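Local atomic coordinates of SusD homolog (Bacteroides thetaiotaomicron, PDB entry 3EHM), a protein that probably binds mucin O-glycans as a SusD-like lipoprotein of the outer membrane, serving their utilization by this gut bacterium. Residues M32-I37 against M254-S259; V36-S41 against Q53-I58; Q93-Q98 against D138-I143; N258-S263 against L445-V450. All coordinates share one frame; numbering follows the deposited sequence.

Contact 1. Residues M32-I37 against M254-S259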
loop_
_atom_site.group_PDB
_atom_site.type_symbol
_atom_site.label_atom_id
_atom_site.label_comp_id
_atom_site.label_asym_id
_atom_site.label_seq_id
_atom_site.Cartn_x
_atom_site.Cartn_y
_atom_site.Cartn_z
HETATM N N MSE A 32 -6.598 -16.819 -5.449
HETATM C CA MSE A 32 -6.849 -15.384 -5.584
HETATM C C MSE A 32 -6.455 -14.614 -4.332
HETATM O O MSE A 32 -5.768 -13.595 -4.405
HETATM C CB MSE A 32 -8.333 -15.109 -5.870
HETATM C CG MSE A 32 -8.782 -15.399 -7.291
HETATM SE SE MSE A 32 -10.590 -14.733 -7.578
HETATM C CE MSE A 32 -10.203 -12.834 -7.539
ATOM N N GLN A 33 -6.906 -15.102 -3.181
ATOM C CA GLN A 33 -6.618 -14.446 -1.914
ATOM C C GLN A 33 -5.129 -14.331 -1.617
ATOM O O GLN A 33 -4.674 -13.327 -1.066
ATOM C CB GLN A 33 -7.320 -15.190 -0.778
ATOM C CG GLN A 33 -8.830 -15.195 -0.926
ATOM C CD GLN A 33 -9.507 -16.082 0.090
ATOM O OE1 GLN A 33 -9.678 -15.703 1.247
ATOM N NE2 GLN A 33 -9.888 -17.280 -0.337
ATOM N N GLN A 34 -4.369 -15.354 -1.978
ATOM C CA GLN A 34 -2.933 -15.336 -1.737
ATOM C C GLN A 34 -2.204 -14.432 -2.724
ATOM O O GLN A 34 -1.027 -14.137 -2.539
ATOM C CB GLN A 34 -2.367 -16.748 -1.841
ATOM C CG GLN A 34 -2.967 -17.716 -0.849
ATOM C CD GLN A 34 -2.536 -19.134 -1.121
ATOM O OE1 GLN A 34 -1.373 -19.486 -0.929
ATOM N NE2 GLN A 34 -3.469 -19.958 -1.587
ATOM N N ARG A 35 -2.903 -13.999 -3.771
ATOM C CA ARG A 35 -2.308 -13.147 -4.801
ATOM C C ARG A 35 -2.491 -11.641 -4.614
ATOM O O ARG A 35 -1.702 -10.854 -5.139
ATOM C CB ARG A 35 -2.864 -13.526 -6.177
ATOM C CG ARG A 35 -2.511 -14.926 -6.634
ATOM C CD ARG A 35 -1.023 -15.075 -6.863
ATOM N NE ARG A 35 -0.705 -16.399 -7.384
ATOM C CZ ARG A 35 0.489 -16.754 -7.842
ATOM N NH1 ARG A 35 1.486 -15.880 -7.844
ATOM N NH2 ARG A 35 0.683 -17.987 -8.299
ATOM N N VAL A 36 -3.537 -11.234 -3.898
ATOM C CA VAL A 36 -3.790 -9.807 -3.681
ATOM C C VAL A 36 -2.487 -9.129 -3.263
ATOM O O VAL A 36 -2.076 -8.127 -3.847
ATOM C CB VAL A 36 -4.870 -9.605 -2.610
ATOM C CG1 VAL A 36 -5.090 -8.116 -2.355
ATOM C CG2 VAL A 36 -6.164 -10.265 -3.072
ATOM N N ILE A 37 -1.859 -9.690 -2.236
ATOM C CA ILE A 37 -0.567 -9.245 -1.737
ATOM C C ILE A 37 0.132 -10.596 -1.609
ATOM O O ILE A 37 -0.255 -11.418 -0.778
ATOM C CB ILE A 37 -0.668 -8.567 -0.360
ATOM C CG1 ILE A 37 -1.530 -7.304 -0.458
ATOM C CG2 ILE A 37 0.726 -8.197 0.128
ATOM C CD1 ILE A 37 -1.617 -6.516 0.839
HETATM N N MSE A 254 -5.470 -23.103 5.032
HETATM C CA MSE A 254 -4.345 -22.925 4.126
HETATM C C MSE A 254 -3.121 -22.446 4.889
HETATM O O MSE A 254 -3.004 -21.266 5.212
HETATM C CB MSE A 254 -4.708 -21.907 3.037
HETATM C CG MSE A 254 -3.578 -21.562 2.066
HETATM SE SE MSE A 254 -2.900 -23.073 1.048
HETATM C CE MSE A 254 -4.507 -23.501 0.066
ATOM N N PRO A 255 -2.200 -23.365 5.219
ATOM C CA PRO A 255 -1.005 -22.934 5.948
ATOM C C PRO A 255 -0.232 -21.942 5.084
ATOM O O PRO A 255 -0.138 -22.114 3.867
ATOM C CB PRO A 255 -0.244 -24.237 6.155
ATOM C CG PRO A 255 -1.356 -25.249 6.282
ATOM C CD PRO A 255 -2.280 -24.835 5.159
ATOM N N LEU A 256 0.311 -20.903 5.708
ATOM C CA LEU A 256 1.070 -19.894 4.980
ATOM C C LEU A 256 2.334 -19.474 5.714
ATOM O O LEU A 256 2.418 -19.559 6.936
ATOM C CB LEU A 256 0.211 -18.648 4.741
ATOM C CG LEU A 256 -1.059 -18.779 3.896
ATOM C CD1 LEU A 256 -1.829 -17.470 3.950
ATOM C CD2 LEU A 256 -0.702 -19.134 2.463
ATOM N N LEU A 257 3.316 -19.023 4.944
ATOM C CA LEU A 257 4.577 -18.538 5.480
ATOM C C LEU A 257 4.597 -17.049 5.156
ATOM O O LEU A 257 4.590 -16.672 3.985
ATOM C CB LEU A 257 5.756 -19.223 4.784
ATOM C CG LEU A 257 7.149 -18.734 5.194
ATOM C CD1 LEU A 257 7.380 -19.034 6.676
ATOM C CD2 LEU A 257 8.210 -19.414 4.334
ATOM N N ASN A 258 4.608 -16.194 6.173
ATOM C CA ASN A 258 4.622 -14.767 5.886
ATOM C C ASN A 258 5.735 -14.510 4.872
ATOM O O ASN A 258 6.882 -14.907 5.078
ATOM C CB ASN A 258 4.855 -13.950 7.153
ATOM C CG ASN A 258 4.739 -12.466 6.900
ATOM O OD1 ASN A 258 5.629 -11.856 6.308
ATOM N ND2 ASN A 258 3.627 -11.877 7.320
ATOM N N SER A 259 5.379 -13.848 3.780
ATOM C CA SER A 259 6.309 -13.578 2.694
ATOM C C SER A 259 7.366 -12.500 2.903
ATOM O O SER A 259 8.174 -12.253 2.010
ATOM C CB SER A 259 5.513 -13.299 1.417
ATOM O OG SER A 259 4.339 -12.561 1.714
#
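Gln34 carries nearly all of this contact, laying its terminal amide against the side chains of Met254, present as selenomethionine, and Leu256. The two ends of the amide meet different neighbours. OE1 of Gln34 lies 3.5 Å from the methyl CD2 of Leu256, a van der Waals touch, while NE2 of Gln34 sits 4.0 Å from CG of Met254. The Met254 chain is bent at both chi2 and chi3 (61° and 63°), so that it hooks round this nitrogen and brings its terminal CE to 4.0 Å from NE2 of Gln34 as well. It crosses the glutamine chain at about a right angle. Gln34 itself is extended beyond CG (chi2 171°), which carries the amide out from the helix to the facing loop.

The rotation of the amide is fixed by a hydrogen bond from NE2 to the carbonyl of Met30, and NE2 is thereby satisfied from within its own helix. On the other side, Leu256 N is bonded to Ser250 OG within the loop, and Leu257 pairs through the backbone with Gly40 in the segment after helix 23-36. What results is a joint between the last turns of helix 23-36 and the irregular segment leading from strand 246-248 to helix 261-266, one of the helix-to-loop seams of this largely helical SusD-like fold.

Contact 2. Residues V36-S41 against Q53-I58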
loop_
_atom_site.group_PDB
_atom_site.type_symbol
_atom_site.label_atom_id
_atom_site.label_comp_id
_atom_site.label_asym_id
_atom_site.label_seq_id
_atom_site.Cartn_x
_atom_site.Cartn_y
_atom_site.Cartn_z
ATOM N N VAL A 36 -3.537 -11.234 -3.898
ATOM C CA VAL A 36 -3.790 -9.807 -3.681
ATOM C C VAL A 36 -2.487 -9.129 -3.263
ATOM O O VAL A 36 -2.076 -8.127 -3.847
ATOM C CB VAL A 36 -4.870 -9.605 -2.610
ATOM C CG1 VAL A 36 -5.090 -8.116 -2.355
ATOM C CG2 VAL A 36 -6.164 -10.265 -3.072
ATOM N N ILE A 37 -1.859 -9.690 -2.236
ATOM C CA ILE A 37 -0.567 -9.245 -1.737
ATOM C C ILE A 37 0.132 -10.596 -1.609
ATOM O O ILE A 37 -0.255 -11.418 -0.778
ATOM C CB ILE A 37 -0.668 -8.567 -0.360
ATOM C CG1 ILE A 37 -1.530 -7.304 -0.458
ATOM C CG2 ILE A 37 0.726 -8.197 0.128
ATOM C CD1 ILE A 37 -1.617 -6.516 0.839
ATOM N N PRO A 38 1.164 -10.838 -2.435
ATOM C CA PRO A 38 1.948 -12.079 -2.485
ATOM C C PRO A 38 2.292 -12.776 -1.180
ATOM O O PRO A 38 3.012 -12.235 -0.350
ATOM C CB PRO A 38 3.210 -11.671 -3.247
ATOM C CG PRO A 38 2.761 -10.532 -4.082
ATOM C CD PRO A 38 1.871 -9.763 -3.155
ATOM N N ILE A 39 1.782 -13.996 -1.032
ATOM C CA ILE A 39 2.044 -14.829 0.132
ATOM C C ILE A 39 1.679 -16.254 -0.262
ATOM O O ILE A 39 0.808 -16.464 -1.109
ATOM C CB ILE A 39 1.212 -14.397 1.357
ATOM C CG1 ILE A 39 1.686 -15.168 2.593
ATOM C CG2 ILE A 39 -0.264 -14.651 1.106
ATOM C CD1 ILE A 39 1.157 -14.617 3.902
ATOM N N GLY A 40 2.345 -17.236 0.333
ATOM C CA GLY A 40 2.046 -18.607 -0.029
ATOM C C GLY A 40 2.404 -19.641 1.011
ATOM O O GLY A 40 2.909 -19.320 2.088
ATOM N N SER A 41 2.124 -20.895 0.669
ATOM C CA SER A 41 2.394 -22.042 1.523
ATOM C C SER A 41 3.861 -22.133 1.922
ATOM O O SER A 41 4.749 -21.793 1.140
ATOM C CB SER A 41 1.991 -23.323 0.790
ATOM O OG SER A 41 2.484 -24.471 1.456
ATOM N N GLN A 53 8.863 -8.838 -2.638
ATOM C CA GLN A 53 9.975 -7.898 -2.767
ATOM C C GLN A 53 9.655 -6.931 -3.898
ATOM O O GLN A 53 9.814 -5.711 -3.773
ATOM C CB GLN A 53 11.270 -8.635 -3.113
ATOM C CG GLN A 53 12.135 -8.997 -1.927
ATOM C CD GLN A 53 13.526 -9.430 -2.349
ATOM O OE1 GLN A 53 14.480 -9.332 -1.575
ATOM N NE2 GLN A 53 13.648 -9.920 -3.578
ATOM N N ASN A 54 9.192 -7.506 -5.001
ATOM C CA ASN A 54 8.850 -6.772 -6.212
ATOM C C ASN A 54 7.687 -5.800 -6.025
ATOM O O ASN A 54 7.712 -4.686 -6.548
ATOM C CB ASN A 54 8.516 -7.779 -7.323
ATOM C CG ASN A 54 8.114 -7.112 -8.627
ATOM O OD1 ASN A 54 7.046 -7.397 -9.177
ATOM N ND2 ASN A 54 8.970 -6.234 -9.134
ATOM N N THR A 55 6.677 -6.212 -5.267
ATOM C CA THR A 55 5.505 -5.368 -5.060
ATOM C C THR A 55 5.578 -4.420 -3.867
ATOM O O THR A 55 5.177 -3.262 -3.971
ATOM C CB THR A 55 4.227 -6.222 -4.877
ATOM O OG1 THR A 55 4.303 -6.938 -3.637
ATOM C CG2 THR A 55 4.080 -7.220 -6.014
ATOM N N ASP A 56 6.102 -4.909 -2.746
ATOM C CA ASP A 56 6.142 -4.123 -1.517
ATOM C C ASP A 56 7.475 -3.763 -0.859
ATOM O O ASP A 56 7.712 -2.606 -0.510
ATOM C CB ASP A 56 5.307 -4.837 -0.441
ATOM C CG ASP A 56 3.813 -4.832 -0.733
ATOM O OD1 ASP A 56 3.384 -5.265 -1.828
ATOM O OD2 ASP A 56 3.059 -4.403 0.164
ATOM N N LEU A 57 8.335 -4.756 -0.678
ATOM C CA LEU A 57 9.580 -4.558 0.048
ATOM C C LEU A 57 10.733 -3.739 -0.518
ATOM O O LEU A 57 11.197 -2.813 0.143
ATOM C CB LEU A 57 10.111 -5.919 0.501
ATOM C CG LEU A 57 9.067 -6.833 1.148
ATOM C CD1 LEU A 57 9.776 -8.046 1.741
ATOM C CD2 LEU A 57 8.292 -6.088 2.236
ATOM N N ILE A 58 11.219 -4.065 -1.710
ATOM C CA ILE A 58 12.350 -3.312 -2.237
ATOM C C ILE A 58 11.944 -2.177 -3.166
ATOM O O ILE A 58 12.773 -1.353 -3.551
ATOM C CB ILE A 58 13.362 -4.244 -2.947
ATOM C CG1 ILE A 58 12.847 -4.657 -4.325
ATOM C CG2 ILE A 58 13.590 -5.489 -2.089
ATOM C CD1 ILE A 58 13.860 -5.469 -5.122
#
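The backbone at Ile37 and Pro38 runs extended past helix 47-57, with CA of Ile37 7.9 Å from CA of Thr55. Within this SusD-like fold the contact folds the linker between helix 23-36 and helix 47-57 back onto the second of them, at a place where that helix widens into a pi-type turn, Ile58 N bonding to Gln53 O at 3.0 Å.

Pro38 and Thr55 point at one another across the gap. The ring presents CD and CG: CD of Pro38 is 3.8 Å from OG1 of Thr55, and CG of Pro38 is 4.1 Å from the methyl CG2 of Thr55, so both branches of the threonine rest on the proline. Alongside, the methyl CG2 of Ile37 comes loosely against the carboxylate of Asp56. That carboxylate has a second mate in Arg135 of helix 116-140, which forms a salt bridge to OD1, and the guanidinium would probably help keep the buried acid ionised. With a valine in place of Thr55, lacking the hydroxyl, OD1 of Asp56 would probably lose a donor and the carboxylate be freer to turn. The hydroxyl stands between the backbone N and the carbonyl carbon (chi1 68°), from where Thr55 OG1 donates to OD1 of Asp56 at 2.6 Å, arriving on the anti side and 17° out of the carboxylate plane.

Contact 3. Residues Q93-Q98 against D138-I143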
loop_
_atom_site.group_PDB
_atom_site.type_symbol
_atom_site.label_atom_id
_atom_site.label_comp_id
_atom_site.label_asym_id
_atom_site.label_seq_id
_atom_site.Cartn_x
_atom_site.Cartn_y
_atom_site.Cartn_z
ATOM N N GLN A 93 2.805 -9.251 -13.554
ATOM C CA GLN A 93 2.302 -10.546 -13.109
ATOM C C GLN A 93 1.832 -10.470 -11.655
ATOM O O GLN A 93 0.734 -10.918 -11.318
ATOM C CB GLN A 93 3.389 -11.622 -13.222
ATOM C CG GLN A 93 3.964 -11.818 -14.620
ATOM C CD GLN A 93 5.057 -12.878 -14.653
ATOM O OE1 GLN A 93 5.852 -13.003 -13.718
ATOM N NE2 GLN A 93 5.109 -13.636 -15.739
ATOM N N ASN A 94 2.673 -9.898 -10.798
ATOM C CA ASN A 94 2.370 -9.800 -9.375
ATOM C C ASN A 94 1.243 -8.839 -9.012
ATOM O O ASN A 94 0.600 -9.004 -7.975
ATOM C CB ASN A 94 3.640 -9.440 -8.594
ATOM C CG ASN A 94 4.711 -10.512 -8.705
ATOM O OD1 ASN A 94 4.411 -11.711 -8.708
ATOM N ND2 ASN A 94 5.967 -10.090 -8.784
ATOM N N PHE A 95 1.000 -7.840 -9.854
ATOM C CA PHE A 95 -0.062 -6.877 -9.584
ATOM C C PHE A 95 -1.344 -7.133 -10.373
ATOM O O PHE A 95 -2.426 -6.763 -9.921
ATOM C CB PHE A 95 0.411 -5.445 -9.887
ATOM C CG PHE A 95 1.256 -4.828 -8.805
ATOM C CD1 PHE A 95 2.571 -4.443 -9.064
ATOM C CD2 PHE A 95 0.731 -4.605 -7.535
ATOM C CE1 PHE A 95 3.350 -3.842 -8.073
ATOM C CE2 PHE A 95 1.503 -4.002 -6.534
ATOM C CZ PHE A 95 2.817 -3.620 -6.805
ATOM N N TYR A 96 -1.239 -7.766 -11.540
ATOM C CA TYR A 96 -2.430 -7.980 -12.363
ATOM C C TYR A 96 -2.715 -9.369 -12.929
ATOM O O TYR A 96 -3.774 -9.935 -12.663
ATOM C CB TYR A 96 -2.429 -6.983 -13.534
ATOM C CG TYR A 96 -3.609 -7.116 -14.486
ATOM C CD1 TYR A 96 -4.818 -6.465 -14.231
ATOM C CD2 TYR A 96 -3.518 -7.905 -15.635
ATOM C CE1 TYR A 96 -5.912 -6.595 -15.102
ATOM C CE2 TYR A 96 -4.603 -8.048 -16.506
ATOM C CZ TYR A 96 -5.796 -7.389 -16.234
ATOM O OH TYR A 96 -6.864 -7.531 -17.096
ATOM N N SER A 97 -1.787 -9.913 -13.712
ATOM C CA SER A 97 -2.019 -11.196 -14.366
ATOM C C SER A 97 -2.103 -12.471 -13.532
ATOM O O SER A 97 -2.867 -13.370 -13.885
ATOM C CB SER A 97 -1.008 -11.392 -15.507
ATOM O OG SER A 97 0.315 -11.547 -15.026
ATOM N N GLN A 98 -1.346 -12.578 -12.441
ATOM C CA GLN A 98 -1.416 -13.802 -11.638
ATOM C C GLN A 98 -2.821 -14.025 -11.086
ATOM O O GLN A 98 -3.349 -15.136 -11.151
ATOM C CB GLN A 98 -0.405 -13.776 -10.480
ATOM C CG GLN A 98 1.058 -13.975 -10.905
ATOM C CD GLN A 98 1.372 -15.370 -11.461
ATOM O OE1 GLN A 98 2.481 -15.619 -11.943
ATOM N NE2 GLN A 98 0.406 -16.279 -11.387
ATOM N N ASP A 138 -3.115 1.681 -9.533
ATOM C CA ASP A 138 -2.402 2.689 -8.754
ATOM C C ASP A 138 -0.897 2.605 -8.964
ATOM O O ASP A 138 -0.169 3.553 -8.670
ATOM C CB ASP A 138 -2.738 2.558 -7.268
ATOM C CG ASP A 138 -4.162 2.979 -6.962
ATOM O OD1 ASP A 138 -4.779 3.634 -7.833
ATOM O OD2 ASP A 138 -4.663 2.671 -5.859
ATOM N N VAL A 139 -0.435 1.472 -9.482
ATOM C CA VAL A 139 0.981 1.288 -9.745
ATOM C C VAL A 139 1.341 1.613 -11.202
ATOM O O VAL A 139 2.330 2.294 -11.448
ATOM C CB VAL A 139 1.423 -0.158 -9.421
ATOM C CG1 VAL A 139 2.793 -0.441 -10.023
ATOM C CG2 VAL A 139 1.472 -0.350 -7.909
ATOM N N PHE A 140 0.538 1.138 -12.155
ATOM C CA PHE A 140 0.810 1.373 -13.581
ATOM C C PHE A 140 -0.021 2.475 -14.240
ATOM O O PHE A 140 0.424 3.102 -15.209
ATOM C CB PHE A 140 0.581 0.097 -14.403
ATOM C CG PHE A 140 1.534 -1.027 -14.095
ATOM C CD1 PHE A 140 1.189 -2.017 -13.183
ATOM C CD2 PHE A 140 2.762 -1.116 -14.747
ATOM C CE1 PHE A 140 2.046 -3.083 -12.923
ATOM C CE2 PHE A 140 3.630 -2.181 -14.493
ATOM C CZ PHE A 140 3.269 -3.167 -13.578
ATOM N N GLY A 141 -1.230 2.694 -13.730
ATOM C CA GLY A 141 -2.118 3.680 -14.320
ATOM C C GLY A 141 -3.198 2.947 -15.107
ATOM O O GLY A 141 -4.098 2.359 -14.508
ATOM N N PRO A 142 -3.139 2.956 -16.449
ATOM C CA PRO A 142 -4.135 2.270 -17.282
ATOM C C PRO A 142 -3.981 0.756 -17.161
ATOM O O PRO A 142 -2.865 0.254 -17.101
ATOM C CB PRO A 142 -3.792 2.731 -18.702
ATOM C CG PRO A 142 -3.000 3.996 -18.499
ATOM C CD PRO A 142 -2.177 3.691 -17.286
ATOM N N ILE A 143 -5.099 0.037 -17.120
ATOM C CA ILE A 143 -5.074 -1.421 -17.043
ATOM C C ILE A 143 -6.282 -1.979 -17.794
ATOM O O ILE A 143 -7.258 -1.257 -18.042
ATOM C CB ILE A 143 -5.140 -1.943 -15.585
ATOM C CG1 ILE A 143 -6.448 -1.504 -14.928
ATOM C CG2 ILE A 143 -3.932 -1.448 -14.791
ATOM C CD1 ILE A 143 -6.730 -2.197 -13.597
#
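A CH-pi contact between Val139 and Phe95 is at the centre: the methyl CG2 of Val139 stands over one face of the Phe95 ring, 3.9 Å from its centroid and 19° off the normal, displaced toward the rim at CZ. Val139 CG1, set anti to the backbone N (chi1 166°), leans over a face of the neighbouring Phe140 ring, so the two methyls of one valine serve two aromatic faces.

Purely apolar contact is added by the two phenylalanines, which meet obliquely, CD1 of Phe95 lying 4.1 Å from CE1 of Phe140. The helices involved, 85-110 and 116-140, are consecutive and form a helical hairpin in a fold that belongs to the TPR clan. A leucine replacing Phe95 has no ring face, and the methyl CG2 of Val139 would probably lose its CH-pi partner and be left beside a gap where CZ and CE2 lay.

Among polar and backbone features, helix 85-110 has a pi-type turn here, closed by Gln98 N to Gln93 O at 2.9 Å, and Tyr96 OH bonds to Ala144 O. Helix 116-140 gives way to Gly141, whose positive phi (105°) would jam a side chain against the preceding carbonyl oxygen.

Contact 4. Residues N258-S263 against L445-V450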
loop_
_atom_site.group_PDB
_atom_site.type_symbol
_atom_site.label_atom_id
_atom_site.label_comp_id
_atom_site.label_asym_id
_atom_site.label_seq_id
_atom_site.Cartn_x
_atom_site.Cartn_y
_atom_site.Cartn_z
ATOM N N ASN A 258 4.608 -16.194 6.173
ATOM C CA ASN A 258 4.622 -14.767 5.886
ATOM C C ASN A 258 5.735 -14.510 4.872
ATOM O O ASN A 258 6.882 -14.907 5.078
ATOM C CB ASN A 258 4.855 -13.950 7.153
ATOM C CG ASN A 258 4.739 -12.466 6.900
ATOM O OD1 ASN A 258 5.629 -11.856 6.308
ATOM N ND2 ASN A 258 3.627 -11.877 7.320
ATOM N N SER A 259 5.379 -13.848 3.780
ATOM C CA SER A 259 6.309 -13.578 2.694
ATOM C C SER A 259 7.366 -12.500 2.903
ATOM O O SER A 259 8.174 -12.253 2.010
ATOM C CB SER A 259 5.513 -13.299 1.417
ATOM O OG SER A 259 4.339 -12.561 1.714
HETATM N N MSE A 260 7.368 -11.854 4.063
HETATM C CA MSE A 260 8.390 -10.848 4.344
HETATM C C MSE A 260 9.645 -11.535 4.883
HETATM O O MSE A 260 10.733 -10.964 4.876
HETATM C CB MSE A 260 7.909 -9.850 5.403
HETATM C CG MSE A 260 6.773 -8.954 4.989
HETATM SE SE MSE A 260 6.358 -7.749 6.466
HETATM C CE MSE A 260 7.987 -6.705 6.417
ATOM N N LEU A 261 9.494 -12.767 5.352
ATOM C CA LEU A 261 10.627 -13.488 5.923
ATOM C C LEU A 261 11.811 -13.710 4.985
ATOM O O LEU A 261 12.962 -13.514 5.379
ATOM C CB LEU A 261 10.157 -14.826 6.500
ATOM C CG LEU A 261 9.272 -14.674 7.742
ATOM C CD1 LEU A 261 8.830 -16.047 8.238
ATOM C CD2 LEU A 261 10.054 -13.947 8.828
ATOM N N ALA A 262 11.541 -14.118 3.752
ATOM C CA ALA A 262 12.623 -14.355 2.798
ATOM C C ALA A 262 13.563 -13.149 2.689
ATOM O O ALA A 262 14.776 -13.284 2.843
ATOM C CB ALA A 262 12.049 -14.696 1.427
ATOM N N SER A 263 13.009 -11.968 2.435
ATOM C CA SER A 263 13.845 -10.780 2.296
ATOM C C SER A 263 14.434 -10.266 3.611
ATOM O O SER A 263 15.552 -9.750 3.636
ATOM C CB SER A 263 13.066 -9.657 1.609
ATOM O OG SER A 263 13.930 -8.571 1.323
ATOM N N LEU A 445 -0.794 2.499 8.400
ATOM C CA LEU A 445 -0.866 1.580 7.265
ATOM C C LEU A 445 0.266 0.562 7.219
ATOM O O LEU A 445 0.142 -0.475 6.566
ATOM C CB LEU A 445 -0.872 2.363 5.948
ATOM C CG LEU A 445 -2.203 2.937 5.458
ATOM C CD1 LEU A 445 -1.954 3.867 4.277
ATOM C CD2 LEU A 445 -3.134 1.804 5.056
ATOM N N TYR A 446 1.373 0.853 7.897
ATOM C CA TYR A 446 2.509 -0.065 7.882
ATOM C C TYR A 446 2.035 -1.484 8.194
ATOM O O TYR A 446 1.281 -1.694 9.141
ATOM C CB TYR A 446 3.580 0.381 8.891
ATOM C CG TYR A 446 4.740 -0.586 8.992
ATOM C CD1 TYR A 446 4.738 -1.609 9.938
ATOM C CD2 TYR A 446 5.808 -0.522 8.096
ATOM C CE1 TYR A 446 5.766 -2.546 9.988
ATOM C CE2 TYR A 446 6.842 -1.460 8.136
ATOM C CZ TYR A 446 6.808 -2.470 9.081
ATOM O OH TYR A 446 7.790 -3.434 9.099
ATOM N N PRO A 447 2.506 -2.483 7.426
ATOM C CA PRO A 447 3.435 -2.411 6.294
ATOM C C PRO A 447 2.806 -2.394 4.892
ATOM O O PRO A 447 3.424 -2.865 3.937
ATOM C CB PRO A 447 4.272 -3.657 6.495
ATOM C CG PRO A 447 3.200 -4.656 6.850
ATOM C CD PRO A 447 2.322 -3.888 7.843
ATOM N N ASN A 448 1.594 -1.866 4.762
ATOM C CA ASN A 448 0.928 -1.814 3.455
ATOM C C ASN A 448 1.598 -0.728 2.602
ATOM O O ASN A 448 1.075 0.380 2.456
ATOM C CB ASN A 448 -0.555 -1.488 3.637
ATOM C CG ASN A 448 -1.378 -1.804 2.402
ATOM O OD1 ASN A 448 -0.871 -1.792 1.277
ATOM N ND2 ASN A 448 -2.660 -2.077 2.607
ATOM N N ALA A 449 2.755 -1.065 2.040
ATOM C CA ALA A 449 3.551 -0.143 1.231
ATOM C C ALA A 449 2.903 0.452 -0.016
ATOM O O ALA A 449 3.039 1.649 -0.272
ATOM C CB ALA A 449 4.866 -0.818 0.845
ATOM N N VAL A 450 2.218 -0.367 -0.808
ATOM C CA VAL A 450 1.601 0.150 -2.027
ATOM C C VAL A 450 0.601 1.266 -1.738
ATOM O O VAL A 450 0.624 2.306 -2.398
ATOM C CB VAL A 450 0.895 -0.967 -2.833
ATOM C CG1 VAL A 450 0.228 -0.375 -4.075
ATOM C CG2 VAL A 450 1.913 -2.020 -3.252
#
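A cis peptide bond joins Tyr446 to Pro447, and it is this bent pair that Met260, present as selenomethionine, touches. The cis bond folds the proline back over the tyrosine, with CB of Pro447 above the centre of the Tyr446 ring, 3.6 Å from its plane. Met260 reaches both residues with its far end. Its chain runs straight through chi2 (-179°) and turns at chi3, which sets SE of Met260 4.4 Å from CG of Pro447 and CE of Met260 4.2 Å from OH of Tyr446. These are loose van der Waals approaches, and the two segments bury only 82 Å² between them.

The hinge at 445-448 is a type VI turn, with the cis-proline in third place and Asn448 N bonded to Leu445 O at 2.7 Å. It links helix 429-445 to helix 449-459, for which Asn448 is the N-cap residue, and so belongs to the helical framework of the SusD-like fold.

On the other side, Met260 is positioned by an Asx turn: OD1 of Asn258 accepts from Met260 N at 2.8 Å, with an N-H...O angle of 158° and the donor tilted from the carbonyl plane. The same amide is held at its nitrogen by Ser337 O. Around the hinge, Tyr446 meets Tyr66 edge-to-face and also touches the ring of Phe292, while Met260 packs on Leu52 of helix 47-57.

From the N terminus, helix 23-36 runs out into the loop 37-41, where two loops start. Contact 2 closes the short one, back onto helix 47-57; contact 1 closes a loop of over two hundred residues at 254-259. Contact 2 and contact 3, which pins helix 85-110 to helix 116-140, fall within this longer span. Contact 4 takes up at the shared Asn258 and Ser259 and reaches on to 445-450, in series with contact 1, and none of the loops cross. Direct touches join them: Ser259 OG with Pro38 O for contacts 1, 2 and 4, Asn54 with Asn94 for contacts 2 and 3, and Val450 against Phe95 and Val139 for contacts 3 and 4.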